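Local coordinates for protein flavodoxin (PDB 6FSG) that binds flavin mononucleotide and probably serves as a low-potential electron donor to a number of redox enzymes, at residues 1-13 and 29-41. Residues are numbered along the deposited sequence; the frame is centred on the assembly and turned at random.
Sequences SKLVMIFASMSGN and ENEIEVIDIMDSP. With FMN (flavin mononucleotide), chain B.
Glu31 N donates to Ser1 O, opening a parallel ladder in which the odd residues from Glu31 to Ile37 bond alternately with those from Ser1 to Phe7. Glu31 bends at its second torsion, and a water that accepts from Ser1 N lies 2.9 Å from Glu31 OE2 and may donate to it. Ile32 turns to the face covered by helix 13-26; with CG1 anti to the backbone N (chi1 -172°), its CD1 reaches across to Met5 CB on strand 2-7, at 4.0 Å. Glu33 O accepts from Met5 N almost straight, while its carboxylate is held by Tyr49. Val34 CG1 meets the Phe7 ring obliquely, 3.8 Å from CE1. On the other face, which Phe71 of helix 69-74 helps to cover, Ile35 CD1 touches Val4 CG2.

Asp36 lays its CA over a face of the Phe7 ring, offset toward the rim and 4.2 Å from the centroid, a CH-pi contact. Its OD1 closes an Asx turn with Met38 N (2.9 Å) and accepts from a water that in turn accepts a hydrogen bond from Ser9 N. Ile37 N donates to Phe7 O at 2.8 Å, the last bond of the ladder, and Ile37 CG2 packs on Ala8 CB at 3.5 Å. Pro41 CG then comes up against Ile6 CD1.

Strand 2-7, helix 13-26 and edge strand 31-36 thus form the first beta-alpha-beta unit of the flavodoxin fold. Past the ladder, Ser9 OG and the backbone N of Met10, Ser11 and Asn13 donate to the FMN phosphate. The water-bridged Asp36 carboxylate is therefore a second-shell partner of this loop, linking the edge strand to Ser9.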
loop_
_atom_site.group_PDB
_atom_site.type_symbol
_atom_site.label_atom_id
_atom_site.label_comp_id
_atom_site.label_asym_id
_atom_site.label_seq_id
_atom_site.Cartn_x
_atom_site.Cartn_y
_atom_site.Cartn_z
ATOM N N SER A 1 -1.372 -3.359 -17.939
ATOM C CA SER A 1 -1.274 -4.330 -16.852
ATOM C C SER A 1 -2.403 -4.130 -15.852
ATOM O O SER A 1 -3.056 -3.083 -15.840
ATOM C CB SER A 1 0.071 -4.183 -16.154
ATOM O OG SER A 1 1.118 -4.452 -17.068
ATOM N N LYS A 2 -2.637 -5.146 -15.027
ATOM C CA LYS A 2 -3.744 -5.151 -14.081
ATOM C C LYS A 2 -3.197 -5.081 -12.661
ATOM O O LYS A 2 -2.366 -5.905 -12.263
ATOM C CB LYS A 2 -4.631 -6.384 -14.257
ATOM C CG LYS A 2 -6.026 -6.173 -13.701
ATOM C CD LYS A 2 -6.997 -7.315 -13.992
ATOM C CE LYS A 2 -8.230 -7.138 -13.115
ATOM N NZ LYS A 2 -9.320 -8.141 -13.275
ATOM N N LEU A 3 -3.674 -4.101 -11.905
ATOM C CA LEU A 3 -3.120 -3.777 -10.604
ATOM C C LEU A 3 -4.199 -3.823 -9.533
ATOM O O LEU A 3 -5.388 -3.655 -9.807
ATOM C CB LEU A 3 -2.506 -2.372 -10.633
ATOM C CG LEU A 3 -1.552 -2.119 -11.802
ATOM C CD1 LEU A 3 -1.144 -0.663 -11.793
ATOM C CD2 LEU A 3 -0.320 -3.018 -11.789
ATOM N N VAL A 4 -3.763 -4.046 -8.298
ATOM C CA VAL A 4 -4.644 -4.004 -7.139
ATOM C C VAL A 4 -4.019 -3.131 -6.061
ATOM O O VAL A 4 -2.801 -3.156 -5.846
ATOM C CB VAL A 4 -4.968 -5.422 -6.608
ATOM C CG1 VAL A 4 -3.724 -6.129 -6.071
ATOM C CG2 VAL A 4 -6.091 -5.366 -5.552
ATOM N N MET A 5 -4.866 -2.356 -5.386
ATOM C CA MET A 5 -4.482 -1.571 -4.222
ATOM C C MET A 5 -5.410 -1.950 -3.078
ATOM O O MET A 5 -6.634 -1.918 -3.231
ATOM C CB MET A 5 -4.610 -0.063 -4.498
ATOM C CG MET A 5 -4.248 0.825 -3.313
ATOM S SD MET A 5 -4.544 2.585 -3.550
ATOM C CE MET A 5 -3.228 3.020 -4.684
ATOM N N ILE A 6 -4.836 -2.275 -1.926
ATOM C CA ILE A 6 -5.618 -2.538 -0.724
ATOM C C ILE A 6 -5.146 -1.589 0.357
ATOM O O ILE A 6 -3.966 -1.600 0.731
ATOM C CB ILE A 6 -5.524 -4.000 -0.269
ATOM C CG1 ILE A 6 -6.102 -4.894 -1.366
ATOM C CG2 ILE A 6 -6.252 -4.189 1.061
ATOM C CD1 ILE A 6 -5.892 -6.346 -1.130
ATOM N N PHE A 7 -6.061 -0.780 0.870
ATOM C CA PHE A 7 -5.715 0.247 1.847
ATOM C C PHE A 7 -6.581 0.145 3.099
ATOM O O PHE A 7 -7.707 -0.369 3.077
ATOM C CB PHE A 7 -5.812 1.676 1.268
ATOM C CG PHE A 7 -7.217 2.163 1.146
ATOM C CD1 PHE A 7 -7.980 1.849 0.030
ATOM C CD2 PHE A 7 -7.801 2.888 2.172
ATOM C CE1 PHE A 7 -9.307 2.264 -0.065
ATOM C CE2 PHE A 7 -9.111 3.310 2.081
ATOM C CZ PHE A 7 -9.869 3.000 0.964
ATOM N N ALA A 8 -6.022 0.664 4.195
ATOM C CA ALA A 8 -6.730 0.842 5.453
ATOM C C ALA A 8 -6.694 2.310 5.840
ATOM O O ALA A 8 -5.637 2.946 5.768
ATOM C CB ALA A 8 -6.061 0.045 6.565
ATOM N N SER A 9 -7.844 2.843 6.250
ATOM C CA SER A 9 -7.927 4.227 6.702
ATOM C C SER A 9 -9.059 4.362 7.713
ATOM O O SER A 9 -10.207 4.007 7.420
ATOM C CB SER A 9 -8.154 5.188 5.530
ATOM O OG SER A 9 -7.986 6.540 5.919
ATOM N N MET A 10 -8.712 4.860 8.900
ATOM C CA MET A 10 -9.644 5.112 9.989
ATOM C C MET A 10 -10.205 6.525 9.923
ATOM O O MET A 10 -11.427 6.715 9.956
ATOM C CB MET A 10 -8.904 4.917 11.319
ATOM C CG MET A 10 -9.753 5.112 12.564
ATOM S SD MET A 10 -11.161 3.994 12.618
ATOM C CE MET A 10 -10.365 2.412 12.877
ATOM N N SER A 11 -9.317 7.521 9.832
ATOM C CA SER A 11 -9.696 8.928 9.871
ATOM C C SER A 11 -9.661 9.601 8.503
ATOM O O SER A 11 -10.051 10.767 8.406
ATOM C CB SER A 11 -8.811 9.712 10.863
ATOM O OG SER A 11 -7.563 10.112 10.303
ATOM N N GLY A 12 -9.200 8.910 7.459
ATOM C CA GLY A 12 -9.259 9.421 6.101
ATOM C C GLY A 12 -7.936 9.789 5.463
ATOM O O GLY A 12 -7.902 10.003 4.247
ATOM N N ASN A 13 -6.846 9.877 6.227
ATOM C CA ASN A 13 -5.587 10.364 5.663
ATOM C C ASN A 13 -4.970 9.374 4.673
ATOM O O ASN A 13 -4.543 9.767 3.581
ATOM C CB ASN A 13 -4.601 10.666 6.788
ATOM C CG ASN A 13 -5.065 11.779 7.676
ATOM O OD1 ASN A 13 -5.677 12.740 7.226
ATOM N ND2 ASN A 13 -4.752 11.669 8.950
ATOM N N GLU A 29 -2.154 3.515 -19.233
ATOM C CA GLU A 29 -2.842 2.389 -19.867
ATOM C C GLU A 29 -2.690 1.123 -19.020
ATOM O O GLU A 29 -2.174 0.090 -19.449
ATOM C CB GLU A 29 -2.353 2.193 -21.292
ATOM C CG GLU A 29 -2.633 3.400 -22.184
ATOM C CD GLU A 29 -4.108 3.779 -22.246
ATOM O OE1 GLU A 29 -4.953 2.875 -22.417
ATOM O OE2 GLU A 29 -4.427 4.981 -22.117
ATOM N N ASN A 30 -3.159 1.251 -17.781
ATOM C CA ASN A 30 -3.201 0.172 -16.809
ATOM C C ASN A 30 -4.510 0.311 -16.041
ATOM O O ASN A 30 -5.060 1.411 -15.919
ATOM C CB ASN A 30 -2.046 0.267 -15.800
ATOM C CG ASN A 30 -0.685 0.226 -16.462
ATOM O OD1 ASN A 30 -0.014 1.252 -16.601
ATOM N ND2 ASN A 30 -0.277 -0.955 -16.889
ATOM N N GLU A 31 -5.002 -0.801 -15.514
ATOM C CA GLU A 31 -6.219 -0.813 -14.718
ATOM C C GLU A 31 -5.841 -1.081 -13.267
ATOM O O GLU A 31 -4.883 -1.809 -12.992
ATOM C CB GLU A 31 -7.183 -1.901 -15.202
ATOM C CG GLU A 31 -7.630 -1.747 -16.657
ATOM C CD GLU A 31 -6.589 -2.242 -17.648
ATOM O OE1 GLU A 31 -6.010 -3.322 -17.404
ATOM O OE2 GLU A 31 -6.342 -1.548 -18.661
ATOM N N ILE A 32 -6.583 -0.483 -12.337
ATOM C CA ILE A 32 -6.335 -0.703 -10.913
ATOM C C ILE A 32 -7.655 -0.855 -10.165
ATOM O O ILE A 32 -8.580 -0.059 -10.343
ATOM C CB ILE A 32 -5.431 0.394 -10.305
ATOM C CG1 ILE A 32 -5.038 0.021 -8.873
ATOM C CG2 ILE A 32 -6.090 1.772 -10.389
ATOM C CD1 ILE A 32 -3.817 0.749 -8.369
ATOM N N GLU A 33 -7.738 -1.878 -9.321
ATOM C CA GLU A 33 -8.899 -2.107 -8.470
ATOM C C GLU A 33 -8.504 -1.710 -7.052
ATOM O O GLU A 33 -7.560 -2.278 -6.497
ATOM C CB GLU A 33 -9.364 -3.565 -8.519
ATOM C CG GLU A 33 -10.530 -3.834 -7.577
ATOM C CD GLU A 33 -11.326 -5.074 -7.932
ATOM O OE1 GLU A 33 -12.545 -5.081 -7.657
ATOM O OE2 GLU A 33 -10.748 -6.036 -8.488
ATOM N N VAL A 34 -9.193 -0.713 -6.497
ATOM C CA VAL A 34 -8.885 -0.136 -5.190
ATOM C C VAL A 34 -9.887 -0.712 -4.196
ATOM O O VAL A 34 -11.102 -0.568 -4.382
ATOM C CB VAL A 34 -8.983 1.399 -5.221
ATOM C CG1 VAL A 34 -8.711 1.999 -3.826
ATOM C CG2 VAL A 34 -8.031 2.008 -6.245
ATOM N N ILE A 35 -9.381 -1.373 -3.155
ATOM C CA ILE A 35 -10.204 -2.090 -2.191
ATOM C C ILE A 35 -9.847 -1.639 -0.779
ATOM O O ILE A 35 -8.679 -1.678 -0.383
ATOM C CB ILE A 35 -9.996 -3.613 -2.315
ATOM C CG1 ILE A 35 -10.251 -4.106 -3.742
ATOM C CG2 ILE A 35 -10.889 -4.343 -1.323
ATOM C CD1 ILE A 35 -9.747 -5.506 -3.973
ATOM N N ASP A 36 -10.859 -1.260 -0.008
ATOM C CA ASP A 36 -10.707 -0.962 1.414
ATOM C C ASP A 36 -10.623 -2.269 2.205
ATOM O O ASP A 36 -11.429 -3.184 2.000
ATOM C CB ASP A 36 -11.942 -0.154 1.849
ATOM C CG ASP A 36 -11.818 0.474 3.225
ATOM O OD1 ASP A 36 -11.192 -0.109 4.133
ATOM O OD2 ASP A 36 -12.411 1.554 3.408
ATOM N N ILE A 37 -9.654 -2.349 3.126
ATOM C CA ILE A 37 -9.516 -3.534 3.975
ATOM C C ILE A 37 -10.794 -3.830 4.760
ATOM O O ILE A 37 -11.061 -4.989 5.102
ATOM C CB ILE A 37 -8.289 -3.401 4.903
ATOM C CG1 ILE A 37 -7.910 -4.761 5.499
ATOM C CG2 ILE A 37 -8.565 -2.387 6.024
ATOM C CD1 ILE A 37 -7.367 -5.752 4.495
ATOM N N MET A 38 -11.594 -2.800 5.064
ATOM C CA MET A 38 -12.837 -3.019 5.796
ATOM C C MET A 38 -13.805 -3.896 5.013
ATOM O O MET A 38 -14.674 -4.527 5.622
ATOM C CB MET A 38 -13.485 -1.686 6.203
ATOM C CG MET A 38 -12.792 -0.992 7.389
ATOM S SD MET A 38 -13.443 0.644 7.824
ATOM C CE MET A 38 -12.629 0.966 9.396
ATOM N N ASP A 39 -13.657 -3.980 3.690
ATOM C CA ASP A 39 -14.506 -4.826 2.859
ATOM C C ASP A 39 -13.975 -6.264 2.767
ATOM O O ASP A 39 -14.507 -7.071 1.999
ATOM C CB ASP A 39 -14.731 -4.157 1.497
ATOM C CG ASP A 39 -15.415 -2.774 1.619
ATOM O OD1 ASP A 39 -16.140 -2.523 2.618
ATOM O OD2 ASP A 39 -15.242 -1.941 0.703
ATOM N N SER A 40 -12.967 -6.605 3.574
ATOM C CA SER A 40 -12.499 -7.964 3.837
ATOM C C SER A 40 -12.024 -8.741 2.619
ATOM O O SER A 40 -12.397 -9.905 2.441
ATOM C CB SER A 40 -13.574 -8.777 4.577
ATOM O OG SER A 40 -13.818 -8.225 5.858
ATOM N N PRO A 41 -11.150 -8.170 1.801
ATOM C CA PRO A 41 -10.558 -8.956 0.714
ATOM C C PRO A 41 -9.701 -10.099 1.248
ATOM O O PRO A 41 -9.035 -9.977 2.278
ATOM C CB PRO A 41 -9.700 -7.925 -0.030
ATOM C CG PRO A 41 -9.315 -6.933 1.053
ATOM C CD PRO A 41 -10.556 -6.822 1.906
HETATM N N1 FMN B . 1.198 6.351 14.113
HETATM C C2 FMN B . 2.487 5.932 13.986
HETATM O O2 FMN B . 3.125 6.416 13.055
HETATM N N3 FMN B . 2.994 4.966 14.846
HETATM C C4 FMN B . 2.213 4.363 15.816
HETATM O O4 FMN B . 2.735 3.489 16.545
HETATM C C4A FMN B . 0.871 4.802 15.924
HETATM N N5 FMN B . -0.016 4.284 16.855
HETATM C C5A FMN B . -1.329 4.738 16.922
HETATM C C6 FMN B . -2.211 4.251 17.897
HETATM C C7 FMN B . -3.515 4.742 18.006
HETATM C C7M FMN B . -4.454 4.188 19.057
HETATM C C8 FMN B . -3.906 5.775 17.143
HETATM C C8M FMN B . -5.280 6.376 17.206
HETATM C C9 FMN B . -3.018 6.290 16.204
HETATM C C9A FMN B . -1.737 5.779 16.088
HETATM N N10 FMN B . -0.893 6.281 15.118
HETATM C C10 FMN B . 0.398 5.805 15.067
HETATM C "C1'" FMN B . -1.297 7.433 14.223
HETATM C "C2'" FMN B . -2.115 7.115 12.978
HETATM O "O2'" FMN B . -1.458 6.159 12.186
HETATM C "C3'" FMN B . -2.275 8.435 12.210
HETATM O "O3'" FMN B . -3.237 9.214 12.876
HETATM C "C4'" FMN B . -2.720 8.303 10.748
HETATM O "O4'" FMN B . -2.840 9.585 10.132
HETATM C "C5'" FMN B . -4.057 7.591 10.611
HETATM O "O5'" FMN B . -4.246 7.369 9.225
HETATM P P FMN B . -5.746 7.288 8.739
HETATM O O1P FMN B . -5.716 6.737 7.341
HETATM O O2P FMN B . -6.298 8.677 8.719
HETATM O O3P FMN B . -6.493 6.407 9.704
HETATM O O HOH W 1 -3.738 -2.769 -19.275
HETATM O O HOH W 2 -10.138 1.074 6.420
#